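Local structure of 11R-lipoxygenase (3VF1) at residues N213-L219 and Q234-I240; T384-Q388 and Q582-Y586; L411-V417 and D524-Q528; S406-L411 and D529-L534; G49-S53 and G77-G81. The protein probably adds molecular oxygen to polyunsaturated fatty acids with a non-heme iron, as a calcium-regulated lipoxygenase that pairs a PLAT domain with a helical domain. One frame throughout, in Å; residues are numbered along the deposited sequence.

From the N terminus, interaction 5 comes first, closing a loop of the PLAT domain by joining two connections of its beta sandwich. Interaction 1 follows in series and closes a 14-residue excursion after helix 208-213. The long helix 369-410 then opens interaction 2, which closes only at helix 582-586. Inside that loop lies interaction 4, from the end of helix 369-410 to helix 525-538, and inside it in turn lies interaction 3, with L411 shared between the two. Interactions 3 and 4, centres 9 Å apart, tie three helices together. Interactions 1 and 2 touch through I240 and M583 on the other side of the chain's centre.

Interaction 1. Residues N213-L219 and Q234-I240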
# COMPACT_ATOMS: atom_id res chain seq x y z
N ASN A 213 -5.98 -18.93 -17.65
CA ASN A 213 -4.95 -17.95 -17.97
C ASN A 213 -3.58 -18.40 -17.48
O ASN A 213 -2.55 -18.04 -18.06
CB ASN A 213 -5.29 -16.58 -17.37
CG ASN A 213 -6.40 -15.87 -18.13
OD1 ASN A 213 -6.63 -16.15 -19.31
ND2 ASN A 213 -7.08 -14.95 -17.47
N LEU A 214 -3.56 -19.19 -16.41
CA LEU A 214 -2.32 -19.71 -15.86
C LEU A 214 -1.99 -21.10 -16.42
O LEU A 214 -0.96 -21.68 -16.10
CB LEU A 214 -2.41 -19.79 -14.33
CG LEU A 214 -2.71 -18.47 -13.62
CD1 LEU A 214 -2.82 -18.70 -12.12
CD2 LEU A 214 -1.64 -17.43 -13.92
N GLY A 215 -2.89 -21.62 -17.26
CA GLY A 215 -2.69 -22.93 -17.85
C GLY A 215 -2.96 -24.05 -16.87
O GLY A 215 -2.34 -25.12 -16.94
N LEU A 216 -3.89 -23.82 -15.95
CA LEU A 216 -4.19 -24.78 -14.89
C LEU A 216 -5.68 -25.08 -14.77
O LEU A 216 -6.15 -25.50 -13.72
CB LEU A 216 -3.67 -24.24 -13.55
CG LEU A 216 -2.16 -24.02 -13.45
CD1 LEU A 216 -1.81 -23.28 -12.17
CD2 LEU A 216 -1.43 -25.35 -13.52
N SER A 217 -6.42 -24.86 -15.86
CA SER A 217 -7.87 -25.05 -15.83
C SER A 217 -8.25 -26.51 -15.59
O SER A 217 -9.38 -26.80 -15.19
CB SER A 217 -8.50 -24.55 -17.13
OG SER A 217 -8.10 -25.34 -18.24
N HIS A 218 -7.31 -27.41 -15.83
CA HIS A 218 -7.56 -28.84 -15.62
C HIS A 218 -7.66 -29.16 -14.13
O HIS A 218 -8.05 -30.27 -13.76
CB HIS A 218 -6.48 -29.69 -16.28
CG HIS A 218 -5.09 -29.41 -15.78
ND1 HIS A 218 -4.29 -28.44 -16.34
CD2 HIS A 218 -4.38 -29.97 -14.78
CE1 HIS A 218 -3.13 -28.42 -15.70
NE2 HIS A 218 -3.16 -29.33 -14.75
N LEU A 219 -7.30 -28.20 -13.28
CA LEU A 219 -7.37 -28.39 -11.84
C LEU A 219 -8.57 -27.68 -11.22
O LEU A 219 -8.73 -27.67 -10.00
CB LEU A 219 -6.09 -27.88 -11.17
CG LEU A 219 -4.79 -28.59 -11.56
CD1 LEU A 219 -3.61 -27.98 -10.83
CD2 LEU A 219 -4.90 -30.08 -11.28
N GLN A 234 4.10 -27.44 -9.63
CA GLN A 234 3.31 -27.50 -10.86
C GLN A 234 2.55 -26.20 -11.10
O GLN A 234 2.19 -25.89 -12.23
CB GLN A 234 2.31 -28.66 -10.79
CG GLN A 234 2.94 -30.04 -10.78
CD GLN A 234 1.91 -31.15 -10.71
OE1 GLN A 234 0.72 -30.92 -10.93
NE2 GLN A 234 2.36 -32.35 -10.38
N LEU A 235 2.32 -25.44 -10.03
CA LEU A 235 1.55 -24.21 -10.12
C LEU A 235 2.34 -23.08 -10.76
O LEU A 235 1.77 -22.06 -11.15
CB LEU A 235 1.06 -23.79 -8.73
CG LEU A 235 0.17 -24.81 -8.02
CD1 LEU A 235 -0.31 -24.27 -6.68
CD2 LEU A 235 -1.02 -25.18 -8.90
N ILE A 236 3.65 -23.26 -10.88
CA ILE A 236 4.50 -22.25 -11.50
C ILE A 236 4.72 -22.56 -12.97
O ILE A 236 5.71 -23.18 -13.36
CB ILE A 236 5.86 -22.15 -10.79
CG1 ILE A 236 5.66 -21.91 -9.29
CG2 ILE A 236 6.69 -21.02 -11.40
CD1 ILE A 236 4.78 -20.72 -8.97
N THR A 237 3.77 -22.11 -13.79
CA THR A 237 3.83 -22.29 -15.23
C THR A 237 4.53 -21.09 -15.86
O THR A 237 4.84 -20.11 -15.17
CB THR A 237 2.42 -22.41 -15.82
OG1 THR A 237 1.71 -21.18 -15.61
CG2 THR A 237 1.66 -23.55 -15.17
N PRO A 238 4.80 -21.15 -17.18
CA PRO A 238 5.38 -20.00 -17.87
C PRO A 238 4.52 -18.75 -17.75
O PRO A 238 5.00 -17.64 -17.99
CB PRO A 238 5.45 -20.47 -19.33
CG PRO A 238 5.55 -21.96 -19.23
CD PRO A 238 4.70 -22.33 -18.05
N ALA A 239 3.25 -18.92 -17.38
CA ALA A 239 2.35 -17.79 -17.17
C ALA A 239 2.81 -16.96 -15.98
O ALA A 239 2.56 -15.76 -15.91
CB ALA A 239 0.93 -18.28 -16.96
N ILE A 240 3.49 -17.61 -15.04
CA ILE A 240 4.11 -16.91 -13.92
C ILE A 240 5.51 -16.47 -14.33
O ILE A 240 6.44 -17.28 -14.36
CB ILE A 240 4.20 -17.81 -12.67
CG1 ILE A 240 2.85 -18.48 -12.39
CG2 ILE A 240 4.67 -17.01 -11.47
CD1 ILE A 240 1.72 -17.50 -12.18
O HOH W 1 -0.67 -29.17 -13.31
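L214 and A239 bring their CA atoms to 5.2 Å where the chain, leaving helix 208-213 through a Schellman motif, lies against a type I turn of the later segment, T237 to I240. G215 suits the exit, because its positive phi of 76° is easily reached without a side chain. The polar link is made by T237, whose OG1 donates to O of L214 at 2.8 Å, tilted 24° from the carbonyl plane. With chi1 at 64°, OG1 lies between the backbone N and the carbonyl carbon, from where it also accepts from N of A239 as an ST turn. A threonine therefore suits this place twice: its hydroxyl ties the turn to the helix end, and its methyl CG2 slides past L216, 3.9 Å from CD2. The other branch of L216, CD1, meets CD2 of L235 at 3.9 Å, the two leucines crossing at about a right angle. On the far side of T237, CD2 of L214 rests on CD1 of I240 at 3.8 Å, and the small A239 lets its CB come within 3.7 Å of CA of L214. Toward the exposed end a water bridges the imidazole edge of H218, 2.9 Å from NE2, and the amide of Q234, where it donates to OE1. The apolar leucines pass the contact on to the rest of the fold: L219 and L235 both pack on W226 of the intervening loop and on V623 of helix 619-632, seating this loop region against that helix.

Interaction 2. Residues T384-Q388 and Q582-Y586; sequences TQYHQ and QMATY
NE2 of Q388 donates to OE1 of Q582 at 2.9 Å, approaching in the carbonyl plane with a C=O to donor angle of 157°. The pair spans two nearly antiparallel helices of the lipoxygenase catalytic domain; the axes of these short segments come no closer than 13.4 Å, so long side chains must bridge the gap. Glutamines suit this: Q582 reaches out extended beyond CG, while Q388 bends at chi2 to bring its amide round. Both sit in the second shell of the iron. The side chain of Q388 is about 4 Å from that of the ligand H392, and that of Q582 about 6 Å from the iron; NE2 of Q582 bonds back to the backbone O of N579, another ligand. This is a hold on the backbone of N579, and may be loosely likened to the glutamine network near the asparagine ligand in plant lipoxygenases. Y586 fills the space beside the amides, NE2 of Q388 coming within 3.5 Å of its CE2. H387 has its CG anti to the backbone N (chi1 166°), which sets ND1 beside the phenol; there it makes a weak bond to OH of Y586, 2.8 Å long but bent to 119°, while NE2 holds the stronger partner, O of V578. T384 and Y586 reach for each other from opposite directions, OG1 of T384, bonded to S592, lying at the ring edge 3.5 Å from CE1 of Y586. Over the centre of one ring face stands CG2 of T585, 3.8 Å above the plane.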
# COMPACT_ATOMS: atom_id res chain seq x y z
N THR A 384 0.31 -16.22 7.90
CA THR A 384 -0.35 -15.85 6.65
C THR A 384 -1.65 -15.11 6.94
O THR A 384 -1.95 -14.11 6.29
CB THR A 384 -0.67 -17.09 5.80
OG1 THR A 384 0.55 -17.73 5.41
CG2 THR A 384 -1.46 -16.70 4.56
N GLN A 385 -2.42 -15.60 7.91
CA GLN A 385 -3.66 -14.95 8.29
C GLN A 385 -3.34 -13.51 8.69
O GLN A 385 -4.01 -12.57 8.25
CB GLN A 385 -4.32 -15.66 9.48
CG GLN A 385 -4.37 -17.18 9.39
CD GLN A 385 -5.03 -17.68 8.12
OE1 GLN A 385 -6.22 -17.44 7.90
NE2 GLN A 385 -4.26 -18.38 7.29
N TYR A 386 -2.31 -13.36 9.51
CA TYR A 386 -1.89 -12.06 10.01
C TYR A 386 -1.45 -11.16 8.86
O TYR A 386 -1.85 -10.00 8.79
CB TYR A 386 -0.74 -12.24 11.01
CG TYR A 386 -0.41 -11.01 11.81
CD1 TYR A 386 0.26 -9.93 11.22
CD2 TYR A 386 -0.74 -10.91 13.15
CE1 TYR A 386 0.58 -8.80 11.95
CE2 TYR A 386 -0.43 -9.79 13.89
CZ TYR A 386 0.23 -8.74 13.29
OH TYR A 386 0.54 -7.61 14.02
N HIS A 387 -0.63 -11.69 7.96
CA HIS A 387 -0.07 -10.89 6.88
C HIS A 387 -1.14 -10.36 5.94
O HIS A 387 -1.15 -9.17 5.61
CB HIS A 387 0.94 -11.70 6.07
CG HIS A 387 1.31 -11.06 4.77
ND1 HIS A 387 0.87 -11.54 3.56
CD2 HIS A 387 2.05 -9.96 4.49
CE1 HIS A 387 1.34 -10.78 2.59
NE2 HIS A 387 2.06 -9.81 3.13
N GLN A 388 -2.03 -11.23 5.49
CA GLN A 388 -3.03 -10.86 4.50
C GLN A 388 -4.01 -9.81 5.02
O GLN A 388 -4.25 -8.80 4.35
CB GLN A 388 -3.81 -12.10 4.04
CG GLN A 388 -3.00 -13.06 3.20
CD GLN A 388 -2.56 -12.46 1.88
OE1 GLN A 388 -3.19 -11.53 1.37
NE2 GLN A 388 -1.48 -12.99 1.32
N GLN A 582 4.87 -11.12 -2.52
CA GLN A 582 3.93 -12.20 -2.21
C GLN A 582 4.11 -13.45 -3.08
O GLN A 582 3.75 -14.55 -2.66
CB GLN A 582 2.49 -11.71 -2.33
CG GLN A 582 2.00 -10.96 -1.10
CD GLN A 582 0.55 -10.56 -1.22
OE1 GLN A 582 -0.31 -11.06 -0.48
NE2 GLN A 582 0.26 -9.65 -2.14
N MET A 583 4.66 -13.30 -4.28
CA MET A 583 4.85 -14.45 -5.15
C MET A 583 6.05 -15.27 -4.70
O MET A 583 6.04 -16.49 -4.76
CB MET A 583 5.02 -14.02 -6.61
CG MET A 583 5.10 -15.19 -7.58
SD MET A 583 3.66 -16.29 -7.50
CE MET A 583 2.45 -15.34 -8.42
N ALA A 584 7.08 -14.58 -4.23
CA ALA A 584 8.25 -15.24 -3.67
C ALA A 584 7.88 -15.98 -2.39
O ALA A 584 8.50 -16.98 -2.03
CB ALA A 584 9.35 -14.23 -3.39
N THR A 585 6.86 -15.48 -1.70
CA THR A 585 6.46 -16.02 -0.40
C THR A 585 5.39 -17.11 -0.53
O THR A 585 5.48 -18.14 0.13
CB THR A 585 5.94 -14.90 0.52
OG1 THR A 585 7.00 -13.98 0.80
CG2 THR A 585 5.41 -15.48 1.83
N TYR A 586 4.40 -16.87 -1.37
CA TYR A 586 3.27 -17.79 -1.49
C TYR A 586 3.30 -18.61 -2.78
O TYR A 586 2.49 -19.53 -2.95
CB TYR A 586 1.95 -17.02 -1.41
CG TYR A 586 1.75 -16.30 -0.09
CD1 TYR A 586 1.34 -17.00 1.04
CD2 TYR A 586 1.96 -14.94 0.02
CE1 TYR A 586 1.15 -16.35 2.24
CE2 TYR A 586 1.78 -14.28 1.22
CZ TYR A 586 1.37 -14.99 2.33
OH TYR A 586 1.19 -14.34 3.52

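Interaction 3. Residues L411-V417 and D524-Q528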
# COMPACT_ATOMS: atom_id res chain seq x y z
N LEU A 411 -8.47 20.13 1.06
CA LEU A 411 -7.35 20.79 0.40
C LEU A 411 -7.66 21.15 -1.05
O LEU A 411 -8.17 20.32 -1.80
CB LEU A 411 -6.11 19.90 0.45
CG LEU A 411 -5.60 19.50 1.83
CD1 LEU A 411 -4.36 18.62 1.69
CD2 LEU A 411 -5.29 20.73 2.68
N PRO A 412 -7.35 22.40 -1.44
CA PRO A 412 -7.44 22.80 -2.85
C PRO A 412 -6.17 22.39 -3.59
O PRO A 412 -5.11 22.27 -2.97
CB PRO A 412 -7.55 24.32 -2.76
CG PRO A 412 -6.79 24.67 -1.53
CD PRO A 412 -7.01 23.53 -0.56
N SER A 413 -6.28 22.19 -4.90
CA SER A 413 -5.16 21.69 -5.69
C SER A 413 -3.99 22.68 -5.78
O SER A 413 -2.95 22.36 -6.37
CB SER A 413 -5.63 21.31 -7.10
OG SER A 413 -6.30 22.40 -7.72
N VAL A 414 -4.16 23.87 -5.22
CA VAL A 414 -3.09 24.87 -5.22
C VAL A 414 -2.23 24.75 -3.96
O VAL A 414 -1.17 25.37 -3.85
CB VAL A 414 -3.66 26.31 -5.32
CG1 VAL A 414 -4.36 26.71 -4.03
CG2 VAL A 414 -2.57 27.30 -5.68
N HIS A 415 -2.69 23.95 -3.00
CA HIS A 415 -1.98 23.75 -1.75
C HIS A 415 -0.78 22.82 -1.95
O HIS A 415 -0.89 21.79 -2.62
CB HIS A 415 -2.94 23.14 -0.72
CG HIS A 415 -2.47 23.27 0.70
ND1 HIS A 415 -1.26 22.77 1.14
CD2 HIS A 415 -3.05 23.84 1.78
CE1 HIS A 415 -1.12 23.02 2.42
NE2 HIS A 415 -2.19 23.67 2.84
N PRO A 416 0.38 23.18 -1.37
CA PRO A 416 1.61 22.39 -1.55
C PRO A 416 1.52 20.95 -1.05
O PRO A 416 2.10 20.06 -1.66
CB PRO A 416 2.65 23.18 -0.74
CG PRO A 416 1.86 24.02 0.20
CD PRO A 416 0.61 24.37 -0.53
N VAL A 417 0.80 20.74 0.05
CA VAL A 417 0.63 19.40 0.60
C VAL A 417 -0.22 18.52 -0.31
O VAL A 417 0.04 17.32 -0.44
CB VAL A 417 -0.01 19.45 2.00
CG1 VAL A 417 -0.40 18.05 2.47
CG2 VAL A 417 0.94 20.10 2.99
N ASP A 524 -2.52 27.99 8.88
CA ASP A 524 -2.96 27.39 7.63
C ASP A 524 -4.28 26.67 7.89
O ASP A 524 -4.30 25.49 8.20
CB ASP A 524 -1.92 26.40 7.09
CG ASP A 524 -2.39 25.70 5.83
OD1 ASP A 524 -3.60 25.73 5.53
OD2 ASP A 524 -1.54 25.10 5.13
N ASN A 525 -5.38 27.41 7.77
CA ASN A 525 -6.70 26.86 8.08
C ASN A 525 -7.03 25.59 7.30
O ASN A 525 -7.83 24.77 7.75
CB ASN A 525 -7.77 27.92 7.82
CG ASN A 525 -7.79 28.39 6.38
OD1 ASN A 525 -6.86 29.05 5.92
ND2 ASN A 525 -8.86 28.06 5.66
N GLU A 526 -6.40 25.43 6.14
CA GLU A 526 -6.73 24.31 5.25
C GLU A 526 -6.09 22.99 5.70
O GLU A 526 -6.72 21.94 5.60
CB GLU A 526 -6.33 24.65 3.81
CG GLU A 526 -7.25 25.69 3.18
CD GLU A 526 -6.78 26.14 1.81
OE1 GLU A 526 -5.65 25.78 1.41
OE2 GLU A 526 -7.55 26.86 1.13
N ILE A 527 -4.86 23.04 6.19
CA ILE A 527 -4.21 21.83 6.69
C ILE A 527 -4.84 21.43 8.02
O ILE A 527 -4.86 20.26 8.38
CB ILE A 527 -2.69 22.02 6.88
CG1 ILE A 527 -1.98 20.67 6.90
CG2 ILE A 527 -2.39 22.78 8.16
CD1 ILE A 527 -2.00 19.94 5.56
N GLN A 528 -5.35 22.42 8.75
CA GLN A 528 -6.01 22.17 10.03
C GLN A 528 -7.35 21.49 9.81
O GLN A 528 -7.78 20.66 10.62
CB GLN A 528 -6.20 23.48 10.80
CG GLN A 528 -4.90 24.23 11.06
CD GLN A 528 -3.93 23.44 11.92
OE1 GLN A 528 -4.32 22.54 12.66
NE2 GLN A 528 -2.65 23.78 11.83
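H415 and D524 join the starts of two helices, since each is the N-cap of its own helix, 416-425 and 525-538. From CA of H415 the CB points toward segment 524-528, and CG, anti to the backbone N (chi1 -162°), places the imidazole between D524, E526 and the start of its own helix. Each ring atom beyond it has work. ND1, turned back to its own helix, accepts the capping bond from N of V417 at 3.1 Å, close to the ring plane. CD2 directs its C-H at the carboxylate of E526, 3.3 Å from OE1, while CE1 lies 3.4 Å from OD2 of D524. At the tip, NE2 donates to the syn lone pair of that same OD2 at 2.8 Å, a bond bent to 140°, with ring and carboxylate nearly coplanar. CD2 of L411 lies over one face of the imidazole, toward its rim, 3.9 Å above the plane. The other oxygen of D524, OD1, caps its helix by accepting from N of I527 at 3.0 Å, from above the carboxylate plane, and more weakly from N of E526; OD2 also binds the hydroxyl of Y515. E526 has its end beside P412, whose CD is 3.3 Å from OE1, and OE2 forms a salt bridge with R154 of helix 148-164. I527 adds apolar cover, CD1 against CG2 of V417 at 3.9 Å. Because ND1 accepts and NE2 donates, the pattern is consistent with a neutral imidazole, and the buried charge of D524 is probably eased by these two backbone N-H groups and the dipole of the helix it starts.

Interaction 4. Residues S406-L411 and D529-L534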
# COMPACT_ATOMS: atom_id res chain seq x y z
N SER A 406 -9.63 12.77 2.87
CA SER A 406 -9.52 14.06 3.55
C SER A 406 -8.86 15.10 2.64
O SER A 406 -9.18 16.29 2.72
CB SER A 406 -8.73 13.93 4.85
OG SER A 406 -8.67 15.17 5.53
N SER A 407 -7.96 14.65 1.78
CA SER A 407 -7.30 15.55 0.84
C SER A 407 -8.33 16.21 -0.08
O SER A 407 -8.29 17.42 -0.30
CB SER A 407 -6.27 14.80 -0.00
OG SER A 407 -5.15 14.40 0.78
N TRP A 408 -9.23 15.40 -0.62
CA TRP A 408 -10.25 15.89 -1.54
C TRP A 408 -11.25 16.82 -0.84
O TRP A 408 -11.79 17.74 -1.46
CB TRP A 408 -10.99 14.73 -2.19
CG TRP A 408 -10.22 14.06 -3.29
CD1 TRP A 408 -9.50 12.91 -3.21
CD2 TRP A 408 -10.09 14.52 -4.64
NE1 TRP A 408 -8.92 12.62 -4.42
CE2 TRP A 408 -9.27 13.60 -5.32
CE3 TRP A 408 -10.58 15.63 -5.35
CZ2 TRP A 408 -8.93 13.74 -6.67
CZ3 TRP A 408 -10.25 15.77 -6.68
CH2 TRP A 408 -9.43 14.83 -7.33
N ARG A 409 -11.48 16.57 0.44
CA ARG A 409 -12.51 17.29 1.19
C ARG A 409 -12.03 18.61 1.80
O ARG A 409 -12.85 19.49 2.08
CB ARG A 409 -13.06 16.41 2.30
CG ARG A 409 -13.90 15.24 1.82
CD ARG A 409 -14.22 14.28 2.95
NE ARG A 409 -14.83 14.95 4.09
CZ ARG A 409 -16.09 15.35 4.14
NH1 ARG A 409 -16.90 15.16 3.11
NH2 ARG A 409 -16.55 15.95 5.23
N ASN A 410 -10.73 18.76 2.00
CA ASN A 410 -10.22 19.90 2.76
C ASN A 410 -9.10 20.70 2.08
O ASN A 410 -8.82 21.82 2.49
CB ASN A 410 -9.73 19.43 4.13
CG ASN A 410 -10.82 18.70 4.91
OD1 ASN A 410 -11.66 19.33 5.55
ND2 ASN A 410 -10.79 17.38 4.85
N LEU A 411 -8.47 20.13 1.06
CA LEU A 411 -7.35 20.79 0.40
C LEU A 411 -7.66 21.15 -1.05
O LEU A 411 -8.17 20.32 -1.80
CB LEU A 411 -6.11 19.90 0.45
CG LEU A 411 -5.60 19.50 1.83
CD1 LEU A 411 -4.36 18.62 1.69
CD2 LEU A 411 -5.29 20.73 2.68
N ASP A 529 -8.02 21.83 8.71
CA ASP A 529 -9.26 21.16 8.33
C ASP A 529 -8.94 19.72 7.95
O ASP A 529 -9.67 18.79 8.30
CB ASP A 529 -9.93 21.87 7.15
CG ASP A 529 -10.42 23.26 7.51
OD1 ASP A 529 -10.73 23.49 8.70
OD2 ASP A 529 -10.51 24.12 6.61
N TRP A 530 -7.84 19.55 7.23
CA TRP A 530 -7.39 18.24 6.78
C TRP A 530 -7.17 17.30 7.96
O TRP A 530 -7.77 16.22 8.01
CB TRP A 530 -6.10 18.38 5.97
CG TRP A 530 -5.61 17.10 5.39
CD1 TRP A 530 -6.21 16.35 4.42
CD2 TRP A 530 -4.40 16.41 5.73
NE1 TRP A 530 -5.46 15.24 4.14
CE2 TRP A 530 -4.34 15.25 4.92
CE3 TRP A 530 -3.36 16.66 6.63
CZ2 TRP A 530 -3.29 14.34 5.00
CZ3 TRP A 530 -2.31 15.75 6.70
CH2 TRP A 530 -2.28 14.61 5.89
N ILE A 531 -6.33 17.70 8.90
CA ILE A 531 -5.97 16.83 10.02
C ILE A 531 -7.14 16.65 10.99
O ILE A 531 -7.25 15.62 11.64
CB ILE A 531 -4.74 17.36 10.79
CG1 ILE A 531 -4.21 16.29 11.74
CG2 ILE A 531 -5.08 18.63 11.55
CD1 ILE A 531 -3.73 15.02 11.05
N ARG A 532 -8.00 17.66 11.08
CA ARG A 532 -9.17 17.58 11.95
C ARG A 532 -10.19 16.59 11.40
O ARG A 532 -10.87 15.90 12.16
CB ARG A 532 -9.81 18.95 12.13
CG ARG A 532 -11.08 18.91 12.98
CD ARG A 532 -11.55 20.30 13.40
NE ARG A 532 -11.87 21.16 12.26
CZ ARG A 532 -11.09 22.13 11.79
NH1 ARG A 532 -9.91 22.40 12.34
NH2 ARG A 532 -11.49 22.84 10.74
N ASP A 533 -10.30 16.52 10.08
CA ASP A 533 -11.23 15.61 9.44
C ASP A 533 -10.76 14.16 9.61
O ASP A 533 -11.57 13.24 9.73
CB ASP A 533 -11.37 15.95 7.96
CG ASP A 533 -12.63 15.37 7.34
OD1 ASP A 533 -13.50 14.90 8.10
OD2 ASP A 533 -12.75 15.40 6.10
N LEU A 534 -9.44 13.97 9.63
CA LEU A 534 -8.86 12.65 9.85
C LEU A 534 -9.08 12.19 11.28
O LEU A 534 -9.45 11.04 11.53
CB LEU A 534 -7.36 12.67 9.54
CG LEU A 534 -6.98 12.88 8.08
CD1 LEU A 534 -5.48 13.07 7.93
CD2 LEU A 534 -7.46 11.70 7.23
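S406 packs tightly against W530 and L534: its OG donates to O of W530 at 2.8 Å, and its CB lies 3.5 Å from CD2 of L534. The hydroxyl, anti to the backbone N (chi1 -177°), comes to that carbonyl from one face of its plane while N of L534 comes from the other. The small serine suits the spot because its CB and OG lie right beside the indole. W530 is itself sandwiched, with CD1 of L411 over one face in a CH-pi contact, 4.2 Å from the five-membered ring centroid, and CD1 of L534 over the opposite face. This is helix-helix packing, the last turn of helix 369-410 crossing helix 525-538 at 130° with segment axes 8.9 Å apart. Away from the indole the contact becomes polar and opens toward solvent at the partly exposed R409 and D529. OD2 of D533 takes a salt bridge from NE of R409 on its syn side, 2.9 Å and nearly straight at 165°, and ND2 of N410 on its anti side at 3.1 Å. The same ND2 also donates to O of S406. Replacing N410 with a leucine would probably deprive OD2 of D533 of one of its donors and leave O of S406 without its side-chain partner. Next to D529 the approach is unfavourable, OD1 of N410 standing 3.4 Å from O of D529, acceptor against acceptor. The other oxygen of D533, OD1, is held by N537 and W167.

Interaction 5. Residues G49-S53 and G77-G81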
# COMPACT_ATOMS: atom_id res chain seq x y z
N GLY A 49 -7.93 39.55 -11.27
CA GLY A 49 -9.35 39.33 -11.52
C GLY A 49 -9.77 39.51 -12.96
O GLY A 49 -10.84 39.04 -13.35
N ALA A 50 -8.95 40.18 -13.75
CA ALA A 50 -9.28 40.43 -15.15
C ALA A 50 -9.37 39.11 -15.92
O ALA A 50 -8.36 38.45 -16.15
CB ALA A 50 -8.23 41.33 -15.78
N GLU A 51 -10.59 38.73 -16.30
CA GLU A 51 -10.80 37.49 -17.03
C GLU A 51 -11.25 37.74 -18.47
O GLU A 51 -11.86 38.77 -18.77
CB GLU A 51 -11.82 36.60 -16.31
CG GLU A 51 -13.20 37.22 -16.16
CD GLU A 51 -14.17 36.32 -15.42
OE1 GLU A 51 -15.33 36.73 -15.20
OE2 GLU A 51 -13.77 35.19 -15.06
N THR A 52 -10.94 36.80 -19.36
CA THR A 52 -11.24 36.94 -20.78
C THR A 52 -12.57 36.26 -21.11
O THR A 52 -13.38 35.99 -20.22
CB THR A 52 -10.15 36.30 -21.65
OG1 THR A 52 -10.37 34.88 -21.74
CG2 THR A 52 -8.77 36.56 -21.06
N SER A 53 -12.79 35.99 -22.39
CA SER A 53 -13.99 35.30 -22.84
C SER A 53 -13.65 33.86 -23.23
O SER A 53 -12.52 33.56 -23.62
CB SER A 53 -14.62 36.03 -24.03
OG SER A 53 -15.85 35.43 -24.40
N GLY A 77 -7.84 38.23 -27.16
CA GLY A 77 -8.92 38.64 -26.28
C GLY A 77 -8.50 39.69 -25.27
O GLY A 77 -7.41 40.24 -25.35
N VAL A 78 -9.39 39.97 -24.32
CA VAL A 78 -9.12 40.96 -23.28
C VAL A 78 -7.87 40.60 -22.49
O VAL A 78 -7.73 39.48 -22.01
CB VAL A 78 -10.31 41.07 -22.30
CG1 VAL A 78 -9.93 41.90 -21.08
CG2 VAL A 78 -11.52 41.68 -23.00
N ASP A 79 -6.95 41.56 -22.37
CA ASP A 79 -5.72 41.34 -21.61
C ASP A 79 -6.03 41.16 -20.13
O ASP A 79 -6.90 41.83 -19.58
CB ASP A 79 -4.75 42.50 -21.81
CG ASP A 79 -3.40 42.26 -21.16
OD1 ASP A 79 -3.36 41.65 -20.07
OD2 ASP A 79 -2.38 42.67 -21.74
N VAL A 80 -5.30 40.25 -19.49
CA VAL A 80 -5.52 39.94 -18.08
C VAL A 80 -4.27 40.16 -17.23
O VAL A 80 -4.35 40.20 -16.00
CB VAL A 80 -5.99 38.48 -17.90
CG1 VAL A 80 -7.24 38.23 -18.74
CG2 VAL A 80 -4.88 37.51 -18.27
N GLY A 81 -3.12 40.29 -17.88
CA GLY A 81 -1.86 40.47 -17.18
C GLY A 81 -1.19 39.14 -16.91
O GLY A 81 -0.82 38.43 -17.85
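V78 lays its carbonyl oxygen 3.2 Å from CG2 of T52, just after G77 has ended strand 70-77. This oxygen also receives the hydroxyl of Y22 from strand 20-28, so the threonine methyl covers an atom already satisfied. The valine side chain comes nearest to E51, its CG1 4.3 Å from O of E51. At D79 the CB points away from the other segment, and OD1 takes a weak bond from N of G81, bracing the bend; its carbonyl O meets CB of A50 at 4.1 Å. V80 then supplies the buried centre. Its CB stands 4.2 Å from CB of A50, whose single methyl lets the two chains come close here; the placing of its CG1 is doubtful. G81, with phi of 91°, takes a turn that a CB would jam, and its O binds K108. Across from these residues, OG1 of T52 donates to O of S53 at 3.1 Å within its own loop and has a weak bond with N of L44 on strand 40-46. A glycine in place of T52 would probably open a gap next to O of V78 and leave O of S53 without that donor. In the PLAT beta sandwich, segment 49-53 connects two strands of one sheet, whereas 77-81 passes from one sheet to the other. Methyl groups cover backbone carbonyls and one another without a directed polar bond between the segments, so the contact depends on shape and burial, while the backbones of T52 and G77 bond to L44 and M20.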